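Local coordinates for putative nitrite reductase NADPH (Small subunit) oxidoreductase protein (Vibrio parahaemolyticus RIMD 2210633, PDB 3C0D) that probably serves as the small, Rieske-like subunit of an NAD(P)H-dependent nitrite reductase in nitrate assimilation, at residues D47-V60 with V69-K81. Numbering follows the deposited sequence.
Sequences DPIGKAYVMSRGIV and VASPLYKQHFSLK
The side chains of D47 and S71 both extend anti to their own backbone nitrogens (chi1 175° and 173°), and this brings carboxylate and hydroxyl together. S71 OG donates to D47 OD2; the modelled 2.3 Å between them is too short to be taken literally. The other carboxylate oxygen, OD1, accepts I49 N from above the carboxylate plane and closes an Asx turn; the same carboxylate thus holds the turn through OD1 and meets 69-81 through OD2. In M55, a selenomethionine, two successive bends, about CB-CG and CG-SE, carry the methyl CE to 3.4 Å from F78 CD2. The same methyl lies 3.7 Å from V69 CG1. M55 SE sits 5.0 Å from the F78 ring centroid, an oblique Met-aromatic contact. P48 CG approaches the far end of the same ring obliquely, 3.9 Å from F78 CZ, its side chain running against that of F78.

Both segments belong to the Rieske-like domain, and the contact packs residues 47-58, largely loop with a 3-10 segment at 55-57, against a small three-stranded antiparallel sheet. There 59-62 pairs with 67-70, which in turn pairs with 77-79; V60 and V69 form a non-hydrogen-bonded pair, with F33 of strand 28-35 touching both side chains. Further along, G50 CA meets the Y74 ring at its edge, 3.6 Å from CE2, while L73 CD1 lies 3.6 Å from G50 O. G50, with a phi of 142°, lies close against L73 and Y74 with no side chain between. V54 CG1 approaches L73 CG at 4.0 Å.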
ATOM      1  N   ASP A  47      -2.599  10.015   4.497  1.00 33.71           N
ATOM      2  CA  ASP A  47      -4.021  10.076   4.167  1.00 34.52           C
ATOM      3  C   ASP A  47      -4.349  11.472   3.636  1.00 36.51           C
ATOM      4  O   ASP A  47      -4.352  12.447   4.388  1.00 37.78           O
ATOM      5  CB  ASP A  47      -4.850   9.816   5.423  1.00 35.12           C
ATOM      6  CG  ASP A  47      -6.337   9.987   5.188  1.00 36.81           C
ATOM      7  OD1 ASP A  47      -6.721  10.493   4.112  1.00 38.65           O
ATOM      8  OD2 ASP A  47      -7.124   9.622   6.083  1.00 36.99           O
ATOM      9  N   PRO A  48      -4.656  11.585   2.341  1.00 37.75           N
ATOM     10  CA  PRO A  48      -4.983  12.876   1.711  1.00 38.18           C
ATOM     11  C   PRO A  48      -6.200  13.572   2.300  1.00 38.23           C
ATOM     12  O   PRO A  48      -6.371  14.772   2.155  1.00 37.72           O
ATOM     13  CB  PRO A  48      -5.197  12.499   0.254  1.00 38.84           C
ATOM     14  CG  PRO A  48      -5.799  11.117   0.373  1.00 39.42           C
ATOM     15  CD  PRO A  48      -4.945  10.461   1.436  1.00 37.67           C
ATOM     16  N   ILE A  49      -7.054  12.800   2.952  1.00 39.47           N
ATOM     17  CA  ILE A  49      -8.257  13.328   3.576  1.00 39.74           C
ATOM     18  C   ILE A  49      -8.110  12.899   5.027  1.00 42.56           C
ATOM     19  O   ILE A  49      -8.495  11.776   5.393  1.00 46.74           O
ATOM     20  CB  ILE A  49      -9.540  12.646   3.039  1.00 37.89           C
ATOM     21  CG1 ILE A  49      -9.497  12.533   1.515  1.00 34.74           C
ATOM     22  CG2 ILE A  49     -10.759  13.443   3.461  1.00 37.49           C
ATOM     23  CD1 ILE A  49     -10.632  11.713   0.967  1.00 33.88           C
ATOM     24  N   GLY A  50      -7.567  13.767   5.867  1.00 40.34           N
ATOM     25  CA  GLY A  50      -7.394  13.383   7.259  1.00 38.60           C
ATOM     26  C   GLY A  50      -6.080  13.985   7.673  1.00 38.30           C
ATOM     27  O   GLY A  50      -5.861  14.314   8.840  1.00 38.15           O
ATOM     28  N   LYS A  51      -5.200  14.097   6.685  1.00 35.78           N
ATOM     29  CA  LYS A  51      -3.910  14.716   6.856  1.00 35.65           C
ATOM     30  C   LYS A  51      -2.988  14.154   7.932  1.00 35.05           C
ATOM     31  O   LYS A  51      -2.689  14.833   8.918  1.00 35.91           O
ATOM     32  CB  LYS A  51      -4.136  16.208   7.088  1.00 33.70           C
ATOM     33  CG  LYS A  51      -5.031  16.816   6.048  1.00 31.13           C
ATOM     34  CD  LYS A  51      -4.423  16.607   4.684  1.00 33.11           C
ATOM     35  CE  LYS A  51      -5.258  17.254   3.607  1.00 35.02           C
ATOM     36  NZ  LYS A  51      -4.680  16.957   2.272  1.00 37.85           N
ATOM     37  N   ALA A  52      -2.523  12.925   7.736  1.00 33.74           N
ATOM     38  CA  ALA A  52      -1.609  12.306   8.687  1.00 31.29           C
ATOM     39  C   ALA A  52      -1.134  10.965   8.161  1.00 29.10           C
ATOM     40  O   ALA A  52      -1.887  10.267   7.488  1.00 27.50           O
ATOM     41  CB  ALA A  52      -2.284  12.131  10.042  1.00 28.98           C
ATOM     42  N   TYR A  53       0.124  10.624   8.440  1.00 27.41           N
ATOM     43  CA  TYR A  53       0.647   9.346   8.000  1.00 26.12           C
ATOM     44  C   TYR A  53      -0.093   8.381   8.874  1.00 27.55           C
ATOM     45  O   TYR A  53       0.210   8.274  10.063  1.00 28.03           O
ATOM     46  CB  TYR A  53       2.137   9.199   8.284  1.00 24.17           C
ATOM     47  CG  TYR A  53       3.013  10.227   7.637  1.00 21.90           C
ATOM     48  CD1 TYR A  53       3.197  10.256   6.255  1.00 20.87           C
ATOM     49  CD2 TYR A  53       3.654  11.184   8.407  1.00 21.35           C
ATOM     50  CE1 TYR A  53       4.010  11.221   5.654  1.00 21.31           C
ATOM     51  CE2 TYR A  53       4.459  12.152   7.825  1.00 22.10           C
ATOM     52  CZ  TYR A  53       4.641  12.165   6.458  1.00 21.41           C
ATOM     53  OH  TYR A  53       5.496  13.092   5.919  1.00 20.85           O
ATOM     54  N   VAL A  54      -1.061   7.674   8.293  1.00 28.72           N
ATOM     55  CA  VAL A  54      -1.853   6.739   9.067  1.00 27.63           C
ATOM     56  C   VAL A  54      -2.443   5.574   8.271  1.00 28.34           C
ATOM     57  O   VAL A  54      -3.112   4.707   8.851  1.00 27.93           O
ATOM     58  CB  VAL A  54      -2.987   7.503   9.791  1.00 27.23           C
ATOM     59  CG1 VAL A  54      -4.075   7.904   8.817  1.00 24.45           C
ATOM     60  CG2 VAL A  54      -3.539   6.656  10.914  1.00 28.10           C
HETATM   61  N   MSE A  55      -2.187   5.527   6.965  1.00 28.45           N
HETATM   62  CA  MSE A  55      -2.749   4.462   6.154  1.00 30.13           C
HETATM   63  C   MSE A  55      -2.298   3.075   6.555  1.00 29.38           C
HETATM   64  O   MSE A  55      -3.001   2.091   6.315  1.00 29.04           O
HETATM   65  CB  MSE A  55      -2.457   4.689   4.672  1.00 33.41           C
HETATM   66  CG  MSE A  55      -3.138   5.934   4.080  1.00 41.55           C
HETATM   67 SE   MSE A  55      -5.081   6.154   4.425  1.00 53.32          SE
HETATM   68  CE  MSE A  55      -5.751   4.596   3.461  1.00 44.23           C
ATOM     69  N   SER A  56      -1.139   2.970   7.184  1.00 26.89           N
ATOM     70  CA  SER A  56      -0.682   1.648   7.575  1.00 28.10           C
ATOM     71  C   SER A  56      -1.595   1.093   8.662  1.00 29.08           C
ATOM     72  O   SER A  56      -1.674  -0.107   8.873  1.00 30.49           O
ATOM     73  CB  SER A  56       0.754   1.713   8.083  1.00 28.06           C
ATOM     74  OG  SER A  56       0.801   1.786   9.489  1.00 29.18           O
ATOM     75  N   ARG A  57      -2.320   1.974   9.329  1.00 31.72           N
ATOM     76  CA  ARG A  57      -3.191   1.562  10.413  1.00 31.20           C
ATOM     77  C   ARG A  57      -4.634   1.310   9.990  1.00 31.19           C
ATOM     78  O   ARG A  57      -5.476   0.997  10.822  1.00 32.42           O
ATOM     79  CB  ARG A  57      -3.153   2.623  11.525  1.00 32.16           C
ATOM     80  CG  ARG A  57      -1.770   2.882  12.161  1.00 32.82           C
ATOM     81  CD  ARG A  57      -1.227   1.633  12.833  1.00 36.03           C
ATOM     82  NE  ARG A  57      -2.254   0.993  13.646  1.00 41.07           N
ATOM     83  CZ  ARG A  57      -2.289  -0.308  13.918  1.00 43.49           C
ATOM     84  NH1 ARG A  57      -1.344  -1.110  13.435  1.00 44.60           N
ATOM     85  NH2 ARG A  57      -3.279  -0.810  14.654  1.00 43.08           N
ATOM     86  N   GLY A  58      -4.932   1.433   8.705  1.00 32.48           N
ATOM     87  CA  GLY A  58      -6.305   1.221   8.256  1.00 32.10           C
ATOM     88  C   GLY A  58      -6.725  -0.235   8.089  1.00 33.70           C
ATOM     89  O   GLY A  58      -5.925  -1.084   7.688  1.00 33.34           O
ATOM     90  N   ILE A  59      -7.989  -0.524   8.385  1.00 34.51           N
ATOM     91  CA  ILE A  59      -8.518  -1.876   8.270  1.00 36.51           C
ATOM     92  C   ILE A  59      -8.710  -2.299   6.816  1.00 38.84           C
ATOM     93  O   ILE A  59      -9.360  -1.594   6.036  1.00 37.74           O
ATOM     94  CB  ILE A  59      -9.867  -2.000   9.012  1.00 36.60           C
ATOM     95  CG1 ILE A  59      -9.628  -1.900  10.519  1.00 36.31           C
ATOM     96  CG2 ILE A  59     -10.563  -3.317   8.648  1.00 32.71           C
ATOM     97  CD1 ILE A  59     -10.889  -1.987  11.341  1.00 35.55           C
ATOM     98  N   VAL A  60      -8.133  -3.450   6.463  1.00 39.32           N
ATOM     99  CA  VAL A  60      -8.245  -3.999   5.115  1.00 40.89           C
ATOM    100  C   VAL A  60      -9.520  -4.839   5.016  1.00 43.77           C
ATOM    101  O   VAL A  60      -9.900  -5.522   5.966  1.00 43.60           O
ATOM    102  CB  VAL A  60      -7.055  -4.904   4.791  1.00 40.11           C
ATOM    103  CG1 VAL A  60      -7.146  -5.385   3.358  1.00 38.45           C
ATOM    104  CG2 VAL A  60      -5.762  -4.167   5.042  1.00 40.44           C
ATOM    105  N   VAL A  69      -8.313  -0.403   1.619  1.00 47.26           N
ATOM    106  CA  VAL A  69      -7.998  -0.083   3.005  1.00 41.99           C
ATOM    107  C   VAL A  69      -8.766   1.173   3.442  1.00 39.72           C
ATOM    108  O   VAL A  69      -8.747   2.206   2.767  1.00 37.86           O
ATOM    109  CB  VAL A  69      -6.486   0.142   3.196  1.00 39.35           C
ATOM    110  CG1 VAL A  69      -5.980   1.151   2.197  1.00 36.77           C
ATOM    111  CG2 VAL A  69      -6.220   0.617   4.608  1.00 35.30           C
ATOM    112  N   ALA A  70      -9.448   1.060   4.575  1.00 38.05           N
ATOM    113  CA  ALA A  70     -10.215   2.166   5.136  1.00 39.27           C
ATOM    114  C   ALA A  70      -9.328   3.081   6.002  1.00 39.16           C
ATOM    115  O   ALA A  70      -8.672   2.620   6.947  1.00 38.87           O
ATOM    116  CB  ALA A  70     -11.374   1.616   5.977  1.00 37.58           C
ATOM    117  N   SER A  71      -9.295   4.371   5.683  1.00 37.76           N
ATOM    118  CA  SER A  71      -8.488   5.273   6.485  1.00 38.67           C
ATOM    119  C   SER A  71      -8.999   5.158   7.915  1.00 38.44           C
ATOM    120  O   SER A  71     -10.209   5.094   8.143  1.00 37.44           O
ATOM    121  CB  SER A  71      -8.620   6.718   6.004  1.00 37.48           C
ATOM    122  OG  SER A  71      -7.955   7.586   6.906  1.00 34.84           O
ATOM    123  N   PRO A  72      -8.083   5.105   8.895  1.00 37.93           N
ATOM    124  CA  PRO A  72      -8.485   4.997  10.301  1.00 38.25           C
ATOM    125  C   PRO A  72      -9.015   6.314  10.880  1.00 40.71           C
ATOM    126  O   PRO A  72      -9.348   6.382  12.064  1.00 42.24           O
ATOM    127  CB  PRO A  72      -7.212   4.530  10.981  1.00 36.58           C
ATOM    128  CG  PRO A  72      -6.159   5.172  10.158  1.00 36.84           C
ATOM    129  CD  PRO A  72      -6.626   4.971   8.752  1.00 35.26           C
ATOM    130  N   LEU A  73      -9.105   7.351  10.045  1.00 40.43           N
ATOM    131  CA  LEU A  73      -9.609   8.643  10.501  1.00 40.80           C
ATOM    132  C   LEU A  73     -11.057   8.899  10.059  1.00 42.28           C
ATOM    133  O   LEU A  73     -12.000   8.624  10.801  1.00 42.51           O
ATOM    134  CB  LEU A  73      -8.691   9.772  10.006  1.00 40.09           C
ATOM    135  CG  LEU A  73      -7.229   9.760  10.496  1.00 39.35           C
ATOM    136  CD1 LEU A  73      -6.487  10.960   9.939  1.00 34.34           C
ATOM    137  CD2 LEU A  73      -7.180   9.777  12.013  1.00 37.71           C
ATOM    138  N   TYR A  74     -11.237   9.426   8.854  1.00 44.09           N
ATOM    139  CA  TYR A  74     -12.578   9.702   8.340  1.00 45.19           C
ATOM    140  C   TYR A  74     -13.169   8.528   7.527  1.00 45.66           C
ATOM    141  O   TYR A  74     -14.053   8.697   6.680  1.00 44.09           O
ATOM    142  CB  TYR A  74     -12.542  10.992   7.521  1.00 46.42           C
ATOM    143  CG  TYR A  74     -12.162  12.185   8.362  1.00 47.52           C
ATOM    144  CD1 TYR A  74     -13.031  12.673   9.337  1.00 48.80           C
ATOM    145  CD2 TYR A  74     -10.917  12.800   8.218  1.00 47.84           C
ATOM    146  CE1 TYR A  74     -12.670  13.754  10.164  1.00 48.84           C
ATOM    147  CE2 TYR A  74     -10.540  13.883   9.032  1.00 48.75           C
ATOM    148  CZ  TYR A  74     -11.423  14.353  10.007  1.00 50.31           C
ATOM    149  OH  TYR A  74     -11.065  15.405  10.833  1.00 49.93           O
ATOM    150  N   LYS A  75     -12.652   7.336   7.819  1.00 46.15           N
ATOM    151  CA  LYS A  75     -13.073   6.065   7.229  1.00 47.02           C
ATOM    152  C   LYS A  75     -13.198   5.876   5.713  1.00 46.79           C
ATOM    153  O   LYS A  75     -13.770   4.869   5.285  1.00 47.00           O
ATOM    154  CB  LYS A  75     -14.399   5.623   7.864  1.00 47.12           C
ATOM    155  CG  LYS A  75     -14.390   5.524   9.371  1.00 49.29           C
ATOM    156  CD  LYS A  75     -13.414   4.468   9.871  1.00 53.06           C
ATOM    157  CE  LYS A  75     -13.538   4.274  11.389  1.00 54.29           C
ATOM    158  NZ  LYS A  75     -13.293   5.535  12.162  1.00 52.64           N
ATOM    159  N   GLN A  76     -12.691   6.794   4.891  1.00 46.22           N
ATOM    160  CA  GLN A  76     -12.809   6.585   3.448  1.00 45.52           C
ATOM    161  C   GLN A  76     -12.080   5.308   3.000  1.00 44.89           C
ATOM    162  O   GLN A  76     -11.085   4.896   3.603  1.00 43.88           O
ATOM    163  CB  GLN A  76     -12.268   7.783   2.669  1.00 48.74           C
ATOM    164  CG  GLN A  76     -13.144   9.022   2.722  1.00 51.47           C
ATOM    165  CD  GLN A  76     -12.731   9.991   3.813  1.00 53.44           C
ATOM    166  OE1 GLN A  76     -11.591  10.444   3.850  1.00 55.43           O
ATOM    167  NE2 GLN A  76     -13.661  10.321   4.702  1.00 51.61           N
ATOM    168  N   HIS A  77     -12.582   4.679   1.941  1.00 44.16           N
ATOM    169  CA  HIS A  77     -11.990   3.445   1.428  1.00 42.74           C
ATOM    170  C   HIS A  77     -11.096   3.696   0.228  1.00 42.87           C
ATOM    171  O   HIS A  77     -11.487   4.359  -0.730  1.00 42.71           O
ATOM    172  CB  HIS A  77     -13.090   2.459   1.043  1.00 41.87           C
ATOM    173  CG  HIS A  77     -13.836   1.908   2.217  1.00 43.17           C
ATOM    174  ND1 HIS A  77     -13.332   0.902   3.012  1.00 45.14           N
ATOM    175  CD2 HIS A  77     -15.026   2.253   2.762  1.00 44.41           C
ATOM    176  CE1 HIS A  77     -14.178   0.652   3.997  1.00 43.49           C
ATOM    177  NE2 HIS A  77     -15.213   1.459   3.869  1.00 44.68           N
ATOM    178  N   PHE A  78      -9.890   3.150   0.277  1.00 42.98           N
ATOM    179  CA  PHE A  78      -8.944   3.317  -0.819  1.00 43.13           C
ATOM    180  C   PHE A  78      -8.503   1.981  -1.409  1.00 44.04           C
ATOM    181  O   PHE A  78      -7.963   1.147  -0.688  1.00 45.40           O
ATOM    182  CB  PHE A  78      -7.706   4.047  -0.321  1.00 41.92           C
ATOM    183  CG  PHE A  78      -7.951   5.471   0.075  1.00 40.26           C
ATOM    184  CD1 PHE A  78      -7.844   6.491  -0.864  1.00 39.20           C
ATOM    185  CD2 PHE A  78      -8.216   5.802   1.401  1.00 38.74           C
ATOM    186  CE1 PHE A  78      -7.988   7.834  -0.486  1.00 39.13           C
ATOM    187  CE2 PHE A  78      -8.361   7.135   1.789  1.00 37.75           C
ATOM    188  CZ  PHE A  78      -8.244   8.152   0.841  1.00 38.12           C
ATOM    189  N   SER A  79      -8.715   1.790  -2.710  1.00 43.69           N
ATOM    190  CA  SER A  79      -8.308   0.562  -3.399  1.00 43.53           C
ATOM    191  C   SER A  79      -6.804   0.292  -3.343  1.00 44.92           C
ATOM    192  O   SER A  79      -6.021   1.114  -3.814  1.00 46.70           O
ATOM    193  CB  SER A  79      -8.684   0.636  -4.866  1.00 42.23           C
ATOM    194  OG  SER A  79      -7.846  -0.241  -5.605  1.00 44.04           O
ATOM    195  N   LEU A  80      -6.399  -0.866  -2.821  1.00 45.96           N
ATOM    196  CA  LEU A  80      -4.972  -1.211  -2.740  1.00 47.73           C
ATOM    197  C   LEU A  80      -4.295  -1.355  -4.105  1.00 49.58           C
ATOM    198  O   LEU A  80      -3.074  -1.181  -4.224  1.00 50.70           O
ATOM    199  CB  LEU A  80      -4.763  -2.512  -1.948  1.00 44.82           C
ATOM    200  CG  LEU A  80      -5.121  -2.513  -0.458  1.00 44.06           C
ATOM    201  CD1 LEU A  80      -4.740  -3.850   0.149  1.00 43.84           C
ATOM    202  CD2 LEU A  80      -4.400  -1.379   0.262  1.00 42.26           C
ATOM    203  N   LYS A  81      -5.074  -1.676  -5.132  1.00 51.73           N
ATOM    204  CA  LYS A  81      -4.493  -1.839  -6.455  1.00 53.59           C
ATOM    205  C   LYS A  81      -4.269  -0.525  -7.193  1.00 53.37           C
ATOM    206  O   LYS A  81      -3.147  -0.218  -7.604  1.00 53.60           O
ATOM    207  CB  LYS A  81      -5.357  -2.757  -7.321  1.00 54.39           C
ATOM    208  CG  LYS A  81      -4.764  -2.940  -8.712  1.00 57.53           C
ATOM    209  CD  LYS A  81      -3.295  -3.384  -8.606  1.00 60.91           C
ATOM    210  CE  LYS A  81      -2.512  -3.143  -9.899  1.00 60.91           C
ATOM    211  NZ  LYS A  81      -1.048  -3.418  -9.729  1.00 59.16           N
TER